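Local coordinates for cell division control protein Cdc48 (Mycobacterium smegmatis, PDB 5E7P) that probably binds and hydrolyses ATP as a Cdc48-type AAA ATPase, carrying bound ADP at two nucleotide sites along one chain, at residues A[38-47]-A[68-79]; A[241-250]-A[279-287]. All coordinates share one frame; numbering follows the deposited sequence.

Contact 1 of 2, residues A[38-47]-A[68-79]; sequences GVVRLHPEVL and AVAGVAGPGVPA
In His43, CG stands trans to the backbone N (chi1 -165°), and the imidazole thereby turns a face to Ala79 CB, 4.0 Å from the ring centroid, a CH-pi contact. Arg41 bends at chi2 (-72°), and its NH1 thereby comes back to Val72 O at 2.9 Å. That bond is poorly aligned, with 130° at the hydrogen and the nitrogen above the carbonyl plane.

The backbones form a parallel ladder. Val40 N donates to Val69 O at 2.9 Å, Gly71 N to Val40 O at 2.8 Å, and the pattern repeats from Leu42 N to Gly71 O. Gly71, without a side chain, lies on the same face as Val39 and Arg41, and Val39 CG1 comes within contact distance of its CA. On the face of Val40 and Ala70, Val40 CG1 meets Ala68 CB; Ala70 CB is touched by Leu42 CD1 and, from the helix, by Leu47 CD2.

His43, just after the strand, is the N-cap of the helix: its ND1 accepts from Glu45 N (3.0 Å), with the donor in the ring plane. The edge of the ring near CD2 faces Val77 O, and a water links His43 N to Ala79 O.

The ladder belongs to the N-terminal domain of Cdc48, whose family is grouped with the double-psi beta-barrels. The strongest polar partner of Arg41 lies outside the two segments, Asp34, which forms a salt bridge with NH2; NH2 also bonds to Thr464 O. Arg41 makes a backbone hydrogen bond to Leu83 of strand 81-84 as well, consistent with closure of the barrel, and helix 690-707 packs on Glu45, Val46 and Ala79.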
loop_
_atom_site.group_PDB
_atom_site.type_symbol
_atom_site.label_atom_id
_atom_site.label_comp_id
_atom_site.label_asym_id
_atom_site.label_seq_id
_atom_site.Cartn_x
_atom_site.Cartn_y
_atom_site.Cartn_z
ATOM N N GLY A 38 -8.744 -12.589 -12.351
ATOM C CA GLY A 38 -7.359 -12.171 -12.471
ATOM C C GLY A 38 -6.422 -12.957 -11.576
ATOM O O GLY A 38 -5.409 -12.435 -11.113
ATOM N N VAL A 39 -6.755 -14.221 -11.339
ATOM C CA VAL A 39 -5.974 -15.055 -10.433
ATOM C C VAL A 39 -5.519 -16.354 -11.091
ATOM O O VAL A 39 -6.327 -17.096 -11.648
ATOM C CB VAL A 39 -6.773 -15.386 -9.149
ATOM C CG1 VAL A 39 -6.061 -16.461 -8.335
ATOM C CG2 VAL A 39 -6.998 -14.126 -8.315
ATOM N N VAL A 40 -4.218 -16.621 -11.024
ATOM C CA VAL A 40 -3.661 -17.880 -11.505
ATOM C C VAL A 40 -3.173 -18.725 -10.322
ATOM O O VAL A 40 -2.502 -18.219 -9.422
ATOM C CB VAL A 40 -2.521 -17.643 -12.527
ATOM C CG1 VAL A 40 -1.450 -16.731 -11.942
ATOM C CG2 VAL A 40 -1.921 -18.963 -12.989
ATOM N N ARG A 41 -3.529 -20.007 -10.318
ATOM C CA ARG A 41 -3.206 -20.888 -9.197
ATOM C C ARG A 41 -1.867 -21.612 -9.373
ATOM O O ARG A 41 -1.679 -22.391 -10.309
ATOM C CB ARG A 41 -4.330 -21.902 -8.967
ATOM C CG ARG A 41 -5.647 -21.298 -8.504
ATOM C CD ARG A 41 -5.566 -20.826 -7.062
ATOM N NE ARG A 41 -6.780 -20.127 -6.647
ATOM C CZ ARG A 41 -6.882 -19.399 -5.538
ATOM N NH1 ARG A 41 -5.842 -19.270 -4.726
ATOM N NH2 ARG A 41 -8.025 -18.793 -5.244
ATOM N N LEU A 42 -0.944 -21.349 -8.453
ATOM C CA LEU A 42 0.382 -21.950 -8.495
ATOM C C LEU A 42 0.669 -22.735 -7.222
ATOM O O LEU A 42 0.214 -22.369 -6.138
ATOM C CB LEU A 42 1.447 -20.867 -8.680
ATOM C CG LEU A 42 1.407 -20.072 -9.985
ATOM C CD1 LEU A 42 2.368 -18.895 -9.930
ATOM C CD2 LEU A 42 1.735 -20.979 -11.156
ATOM N N HIS A 43 1.425 -23.818 -7.359
ATOM C CA HIS A 43 1.884 -24.581 -6.209
ATOM C C HIS A 43 2.843 -23.715 -5.401
ATOM O O HIS A 43 3.584 -22.913 -5.968
ATOM C CB HIS A 43 2.586 -25.858 -6.673
ATOM C CG HIS A 43 2.788 -26.868 -5.588
ATOM N ND1 HIS A 43 3.837 -26.806 -4.697
ATOM C CD2 HIS A 43 2.074 -27.969 -5.250
ATOM C CE1 HIS A 43 3.760 -27.822 -3.856
ATOM N NE2 HIS A 43 2.699 -28.542 -4.171
ATOM N N PRO A 44 2.819 -23.855 -4.068
ATOM C CA PRO A 44 3.716 -23.081 -3.202
ATOM C C PRO A 44 5.194 -23.264 -3.546
ATOM O O PRO A 44 5.985 -22.339 -3.350
ATOM C CB PRO A 44 3.427 -23.650 -1.813
ATOM C CG PRO A 44 2.013 -24.108 -1.894
ATOM C CD PRO A 44 1.830 -24.625 -3.292
ATOM N N GLU A 45 5.560 -24.440 -4.048
ATOM C CA GLU A 45 6.945 -24.694 -4.425
ATOM C C GLU A 45 7.366 -23.816 -5.602
ATOM O O GLU A 45 8.525 -23.407 -5.699
ATOM C CB GLU A 45 7.166 -26.171 -4.755
ATOM C CG GLU A 45 8.615 -26.507 -5.052
ATOM C CD GLU A 45 8.855 -27.993 -5.197
ATOM O OE1 GLU A 45 7.890 -28.774 -5.069
ATOM O OE2 GLU A 45 10.018 -28.376 -5.434
ATOM N N VAL A 46 6.419 -23.526 -6.488
ATOM C CA VAL A 46 6.666 -22.615 -7.599
ATOM C C VAL A 46 6.915 -21.206 -7.070
ATOM O O VAL A 46 7.845 -20.525 -7.503
ATOM C CB VAL A 46 5.488 -22.597 -8.592
ATOM C CG1 VAL A 46 5.732 -21.577 -9.696
ATOM C CG2 VAL A 46 5.274 -23.981 -9.178
ATOM N N LEU A 47 6.081 -20.782 -6.124
ATOM C CA LEU A 47 6.230 -19.478 -5.488
ATOM C C LEU A 47 7.595 -19.359 -4.821
ATOM O O LEU A 47 8.250 -18.320 -4.903
ATOM C CB LEU A 47 5.125 -19.255 -4.454
ATOM C CG LEU A 47 3.681 -19.211 -4.956
ATOM C CD1 LEU A 47 2.720 -19.022 -3.788
ATOM C CD2 LEU A 47 3.498 -18.107 -5.987
ATOM N N ALA A 68 -0.855 -12.064 -14.370
ATOM C CA ALA A 68 -1.925 -12.395 -13.442
ATOM C C ALA A 68 -1.400 -12.406 -12.013
ATOM O O ALA A 68 -0.191 -12.368 -11.788
ATOM C CB ALA A 68 -2.542 -13.738 -13.800
ATOM N N VAL A 69 -2.317 -12.453 -11.052
ATOM C CA VAL A 69 -1.957 -12.493 -9.641
ATOM C C VAL A 69 -1.773 -13.936 -9.183
ATOM O O VAL A 69 -2.645 -14.781 -9.399
ATOM C CB VAL A 69 -3.033 -11.812 -8.769
ATOM C CG1 VAL A 69 -2.698 -11.946 -7.284
ATOM C CG2 VAL A 69 -3.181 -10.349 -9.161
ATOM N N ALA A 70 -0.636 -14.220 -8.556
ATOM C CA ALA A 70 -0.359 -15.572 -8.085
ATOM C C ALA A 70 -1.164 -15.908 -6.837
ATOM O O ALA A 70 -0.970 -15.311 -5.778
ATOM C CB ALA A 70 1.127 -15.763 -7.825
ATOM N N GLY A 71 -2.073 -16.866 -6.974
ATOM C CA GLY A 71 -2.804 -17.394 -5.839
ATOM C C GLY A 71 -2.359 -18.818 -5.575
ATOM O O GLY A 71 -2.025 -19.547 -6.507
ATOM N N VAL A 72 -2.341 -19.218 -4.307
ATOM C CA VAL A 72 -1.899 -20.560 -3.948
ATOM C C VAL A 72 -2.901 -21.616 -4.410
ATOM O O VAL A 72 -4.100 -21.510 -4.146
ATOM C CB VAL A 72 -1.652 -20.693 -2.433
ATOM C CG1 VAL A 72 -1.333 -22.136 -2.069
ATOM C CG2 VAL A 72 -0.522 -19.772 -2.000
ATOM N N ALA A 73 -2.399 -22.629 -5.112
ATOM C CA ALA A 73 -3.240 -23.709 -5.610
ATOM C C ALA A 73 -3.710 -24.599 -4.470
ATOM O O ALA A 73 -2.983 -24.816 -3.499
ATOM C CB ALA A 73 -2.489 -24.530 -6.645
ATOM N N GLY A 74 -4.929 -25.112 -4.592
ATOM C CA GLY A 74 -5.469 -26.024 -3.603
ATOM C C GLY A 74 -4.802 -27.381 -3.687
ATOM O O GLY A 74 -3.962 -27.608 -4.559
ATOM N N PRO A 75 -5.169 -28.294 -2.778
ATOM C CA PRO A 75 -4.613 -29.650 -2.794
ATOM C C PRO A 75 -5.054 -30.406 -4.043
ATOM O O PRO A 75 -6.137 -30.148 -4.567
ATOM C CB PRO A 75 -5.217 -30.292 -1.542
ATOM C CG PRO A 75 -6.460 -29.512 -1.279
ATOM C CD PRO A 75 -6.144 -28.106 -1.691
ATOM N N GLY A 76 -4.218 -31.324 -4.514
ATOM C CA GLY A 76 -4.534 -32.088 -5.704
ATOM C C GLY A 76 -3.935 -31.468 -6.950
ATOM O O GLY A 76 -4.149 -31.951 -8.063
ATOM N N VAL A 77 -3.183 -30.387 -6.764
ATOM C CA VAL A 77 -2.504 -29.732 -7.876
ATOM C C VAL A 77 -0.992 -29.874 -7.737
ATOM O O VAL A 77 -0.377 -29.232 -6.883
ATOM C CB VAL A 77 -2.872 -28.240 -7.973
ATOM C CG1 VAL A 77 -2.202 -27.607 -9.186
ATOM C CG2 VAL A 77 -4.381 -28.071 -8.043
ATOM N N PRO A 78 -0.391 -30.724 -8.582
ATOM C CA PRO A 78 1.052 -30.984 -8.558
ATOM C C PRO A 78 1.858 -29.727 -8.861
ATOM O O PRO A 78 1.343 -28.811 -9.501
ATOM C CB PRO A 78 1.240 -32.021 -9.672
ATOM C CG PRO A 78 0.056 -31.847 -10.565
ATOM C CD PRO A 78 -1.069 -31.475 -9.651
ATOM N N ALA A 79 3.109 -29.699 -8.409
ATOM C CA ALA A 79 3.964 -28.522 -8.545
ATOM C C ALA A 79 4.188 -28.088 -9.994
ATOM O O ALA A 79 4.449 -26.917 -10.261
ATOM C CB ALA A 79 5.298 -28.752 -7.844
HETATM O O HOH W 1 2.239 -25.060 -9.968
#

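Contact 2 of 2, residues A[241-250]-A[279-287]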
loop_
_atom_site.group_PDB
_atom_site.type_symbol
_atom_site.label_atom_id
_atom_site.label_comp_id
_atom_site.label_asym_id
_atom_site.label_seq_id
_atom_site.Cartn_x
_atom_site.Cartn_y
_atom_site.Cartn_z
ATOM N N LEU A 241 -9.254 17.452 11.272
ATOM C CA LEU A 241 -9.517 18.100 9.993
ATOM C C LEU A 241 -10.758 18.981 10.090
ATOM O O LEU A 241 -10.784 20.097 9.569
ATOM C CB LEU A 241 -9.699 17.054 8.892
ATOM C CG LEU A 241 -10.051 17.572 7.494
ATOM C CD1 LEU A 241 -9.005 18.559 7.002
ATOM C CD2 LEU A 241 -10.212 16.415 6.517
ATOM N N ASP A 242 -11.781 18.466 10.763
ATOM C CA ASP A 242 -13.019 19.203 10.959
ATOM C C ASP A 242 -12.775 20.454 11.793
ATOM O O ASP A 242 -13.295 21.525 11.485
ATOM C CB ASP A 242 -14.073 18.316 11.623
ATOM C CG ASP A 242 -15.361 19.059 11.916
ATOM O OD1 ASP A 242 -16.120 19.337 10.963
ATOM O OD2 ASP A 242 -15.620 19.358 13.102
ATOM N N GLU A 243 -11.967 20.312 12.839
ATOM C CA GLU A 243 -11.658 21.426 13.728
ATOM C C GLU A 243 -10.866 22.517 13.006
ATOM O O GLU A 243 -11.053 23.706 13.262
ATOM C CB GLU A 243 -10.922 20.923 14.979
ATOM C CG GLU A 243 -9.583 21.587 15.255
ATOM C CD GLU A 243 -9.558 22.331 16.578
ATOM O OE1 GLU A 243 -8.448 22.568 17.107
ATOM O OE2 GLU A 243 -10.646 22.681 17.083
ATOM N N TRP A 244 -9.992 22.106 12.092
ATOM C CA TRP A 244 -9.213 23.043 11.292
ATOM C C TRP A 244 -10.108 23.835 10.342
ATOM O O TRP A 244 -9.977 25.054 10.224
ATOM C CB TRP A 244 -8.154 22.299 10.485
ATOM C CG TRP A 244 -6.979 21.832 11.283
ATOM C CD1 TRP A 244 -6.626 22.227 12.540
ATOM C CD2 TRP A 244 -5.999 20.870 10.873
ATOM N NE1 TRP A 244 -5.485 21.574 12.937
ATOM C CE2 TRP A 244 -5.078 20.736 11.931
ATOM C CE3 TRP A 244 -5.811 20.111 9.711
ATOM C CZ2 TRP A 244 -3.984 19.876 11.863
ATOM C CZ3 TRP A 244 -4.723 19.261 9.644
ATOM C CH2 TRP A 244 -3.825 19.148 10.714
ATOM N N LEU A 245 -11.008 23.128 9.666
ATOM C CA LEU A 245 -11.943 23.750 8.736
ATOM C C LEU A 245 -12.850 24.761 9.423
ATOM O O LEU A 245 -13.095 25.846 8.895
ATOM C CB LEU A 245 -12.805 22.690 8.049
ATOM C CG LEU A 245 -12.267 22.053 6.771
ATOM C CD1 LEU A 245 -13.271 21.049 6.231
ATOM C CD2 LEU A 245 -11.949 23.120 5.728
ATOM N N ARG A 246 -13.352 24.402 10.599
ATOM C CA ARG A 246 -14.287 25.263 11.309
ATOM C C ARG A 246 -13.623 26.547 11.794
ATOM O O ARG A 246 -14.205 27.624 11.694
ATOM C CB ARG A 246 -14.960 24.505 12.456
ATOM C CG ARG A 246 -15.792 23.329 11.967
ATOM C CD ARG A 246 -16.717 22.764 13.030
ATOM N NE ARG A 246 -17.614 21.768 12.444
ATOM C CZ ARG A 246 -18.768 22.057 11.848
ATOM N NH1 ARG A 246 -19.178 23.316 11.767
ATOM N NH2 ARG A 246 -19.514 21.087 11.334
ATOM N N LEU A 247 -12.398 26.435 12.297
ATOM C CA LEU A 247 -11.652 27.608 12.739
ATOM C C LEU A 247 -11.375 28.549 11.573
ATOM O O LEU A 247 -11.531 29.764 11.688
ATOM C CB LEU A 247 -10.336 27.191 13.394
ATOM C CG LEU A 247 -10.438 26.535 14.769
ATOM C CD1 LEU A 247 -9.068 26.088 15.225
ATOM C CD2 LEU A 247 -11.055 27.494 15.778
ATOM N N SER A 248 -10.968 27.979 10.446
ATOM C CA SER A 248 -10.645 28.771 9.269
ATOM C C SER A 248 -11.878 29.419 8.646
ATOM O O SER A 248 -11.865 30.605 8.329
ATOM C CB SER A 248 -9.927 27.914 8.230
ATOM O OG SER A 248 -9.626 28.672 7.072
ATOM N N LEU A 249 -12.943 28.641 8.481
ATOM C CA LEU A 249 -14.111 29.096 7.734
ATOM C C LEU A 249 -15.218 29.710 8.588
ATOM O O LEU A 249 -15.923 30.605 8.126
ATOM C CB LEU A 249 -14.690 27.949 6.903
ATOM C CG LEU A 249 -13.768 27.327 5.855
ATOM C CD1 LEU A 249 -14.499 26.246 5.072
ATOM C CD2 LEU A 249 -13.220 28.401 4.924
ATOM N N ASP A 250 -15.375 29.232 9.821
ATOM C CA ASP A 250 -16.508 29.644 10.654
ATOM C C ASP A 250 -16.160 30.579 11.813
ATOM O O ASP A 250 -16.959 31.443 12.177
ATOM C CB ASP A 250 -17.259 28.418 11.173
ATOM C CG ASP A 250 -17.831 27.577 10.057
ATOM O OD1 ASP A 250 -18.052 28.133 8.961
ATOM O OD2 ASP A 250 -18.061 26.368 10.269
ATOM N N MET A 279 -13.201 10.503 3.582
ATOM C CA MET A 279 -13.120 11.293 4.805
ATOM C C MET A 279 -13.297 12.782 4.515
ATOM O O MET A 279 -14.000 13.484 5.241
ATOM C CB MET A 279 -11.786 11.064 5.520
ATOM C CG MET A 279 -11.603 11.953 6.745
ATOM S SD MET A 279 -9.986 11.838 7.529
ATOM C CE MET A 279 -8.976 12.764 6.379
ATOM N N VAL A 280 -12.652 13.255 3.454
ATOM C CA VAL A 280 -12.703 14.668 3.089
ATOM C C VAL A 280 -14.116 15.097 2.702
ATOM O O VAL A 280 -14.593 16.151 3.127
ATOM C CB VAL A 280 -11.717 14.999 1.946
ATOM C CG1 VAL A 280 -11.813 16.470 1.568
ATOM C CG2 VAL A 280 -10.293 14.647 2.354
ATOM N N ARG A 281 -14.787 14.271 1.906
ATOM C CA ARG A 281 -16.161 14.556 1.509
ATOM C C ARG A 281 -17.096 14.563 2.716
ATOM O O ARG A 281 -18.002 15.397 2.811
ATOM C CB ARG A 281 -16.640 13.544 0.466
ATOM C CG ARG A 281 -15.737 13.459 -0.754
ATOM C CD ARG A 281 -16.361 12.634 -1.869
ATOM N NE ARG A 281 -15.452 12.512 -3.005
ATOM C CZ ARG A 281 -14.654 11.469 -3.220
ATOM N NH1 ARG A 281 -14.663 10.439 -2.382
ATOM N NH2 ARG A 281 -13.857 11.450 -4.282
ATOM N N ALA A 282 -16.866 13.635 3.640
ATOM C CA ALA A 282 -17.680 13.538 4.847
ATOM C C ALA A 282 -17.494 14.752 5.754
ATOM O O ALA A 282 -18.463 15.297 6.286
ATOM C CB ALA A 282 -17.360 12.260 5.601
ATOM N N VAL A 283 -16.243 15.169 5.928
ATOM C CA VAL A 283 -15.922 16.313 6.777
ATOM C C VAL A 283 -16.463 17.620 6.187
ATOM O O VAL A 283 -16.913 18.503 6.916
ATOM C CB VAL A 283 -14.395 16.412 7.030
ATOM C CG1 VAL A 283 -14.020 17.754 7.645
ATOM C CG2 VAL A 283 -13.940 15.277 7.925
ATOM N N CYS A 284 -16.447 17.722 4.863
ATOM C CA CYS A 284 -16.890 18.931 4.178
ATOM C C CYS A 284 -18.358 18.871 3.779
ATOM O O CYS A 284 -18.803 19.658 2.946
ATOM C CB CYS A 284 -16.048 19.166 2.921
ATOM S SG CYS A 284 -14.282 19.372 3.212
ATOM N N ALA A 285 -19.103 17.940 4.370
ATOM C CA ALA A 285 -20.498 17.701 3.997
ATOM C C ALA A 285 -21.388 18.945 4.042
ATOM O O ALA A 285 -22.266 19.114 3.197
ATOM C CB ALA A 285 -21.092 16.599 4.855
ATOM N N SER A 286 -21.159 19.812 5.024
ATOM C CA SER A 286 -21.978 21.012 5.176
ATOM C C SER A 286 -21.430 22.187 4.369
ATOM O O SER A 286 -22.037 23.254 4.330
ATOM C CB SER A 286 -22.101 21.404 6.650
ATOM O OG SER A 286 -20.846 21.800 7.178
ATOM N N ARG A 287 -20.281 21.986 3.733
ATOM C CA ARG A 287 -19.664 23.017 2.907
ATOM C C ARG A 287 -20.003 22.762 1.445
ATOM O O ARG A 287 -20.406 21.656 1.080
ATOM C CB ARG A 287 -18.142 22.991 3.064
ATOM C CG ARG A 287 -17.645 22.786 4.480
ATOM C CD ARG A 287 -17.768 24.050 5.299
ATOM N NE ARG A 287 -17.357 23.836 6.682
ATOM C CZ ARG A 287 -17.381 24.777 7.622
ATOM N NH1 ARG A 287 -17.795 26.001 7.323
ATOM N NH2 ARG A 287 -16.989 24.495 8.857
#
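Asp242 and Val283 mark where the two backbones come nearest, their CA atoms 5.9 Å apart, as helix 241-249 passes helix 279-283 at 44° between their N-to-C directions. Segment 279-283 continues the helix that begins in the P-loop of a AAA module; Gly273 to Thr278, the last three of them in the first turn of that helix, bind ADP. A type I turn from Cys284 to Arg287 then brings Arg287 to the C-terminal end of the first helix.

Between the helices the packing is aliphatic. Val283 CG1 sits against Leu241 CG, the CA of Asp242 and Leu245 CD1, the last at 3.7 Å. Leu245 CD1 also touches Cys284 SG, and Leu241 CD2 reaches the terminal methyl CE of Met279 at 3.9 Å. Phe228 of helix 228-232 adds to this layer by touching Asp242 and Val283, while strands 321-326 and 361-366 lie against Cys284.

At the exposed side, by the end of helix 241-249, the chemistry becomes ionic. Arg246 lies along its own helix, its NE meeting Asp242 OD2 in the guanidinium plane at 3.2 Å, and its NH1 also faces Asp250 OD2. The Asp250 carboxylate thus gathers two arginines, which would ease the closeness of their positive charges. Leu249 CD1 covers one face of the Arg287 guanidinium, and Arg246 CG lies at its edge. Arg287 takes Asp250 end-on: NH1 donates to OD1 at 2.7 Å, nearly straight at 166°, whereas NH2 approaches OD2 at 2.6 Å from above the carboxylate plane.

Overall arrangement
The two contacts illustrate how one chain joins neighbouring elements by different means. Contact 1 is the more deeply buried: it joins adjacent parallel strands of the N-terminal domain, and backbone hydrogen bonds do much of the work. Contact 2 joins two helices of a P-loop module and is only partly buried, passing from an aliphatic interior to a salt-bridge network at its more exposed side. They share no secondary-structure element. The centres of contact 1 and contact 2 are about 47 Å apart, on opposite sides of the chain's centre. Contact 1 lies away from the nucleotide sites, whereas segment 279-287 continues directly from residues that hold ADP.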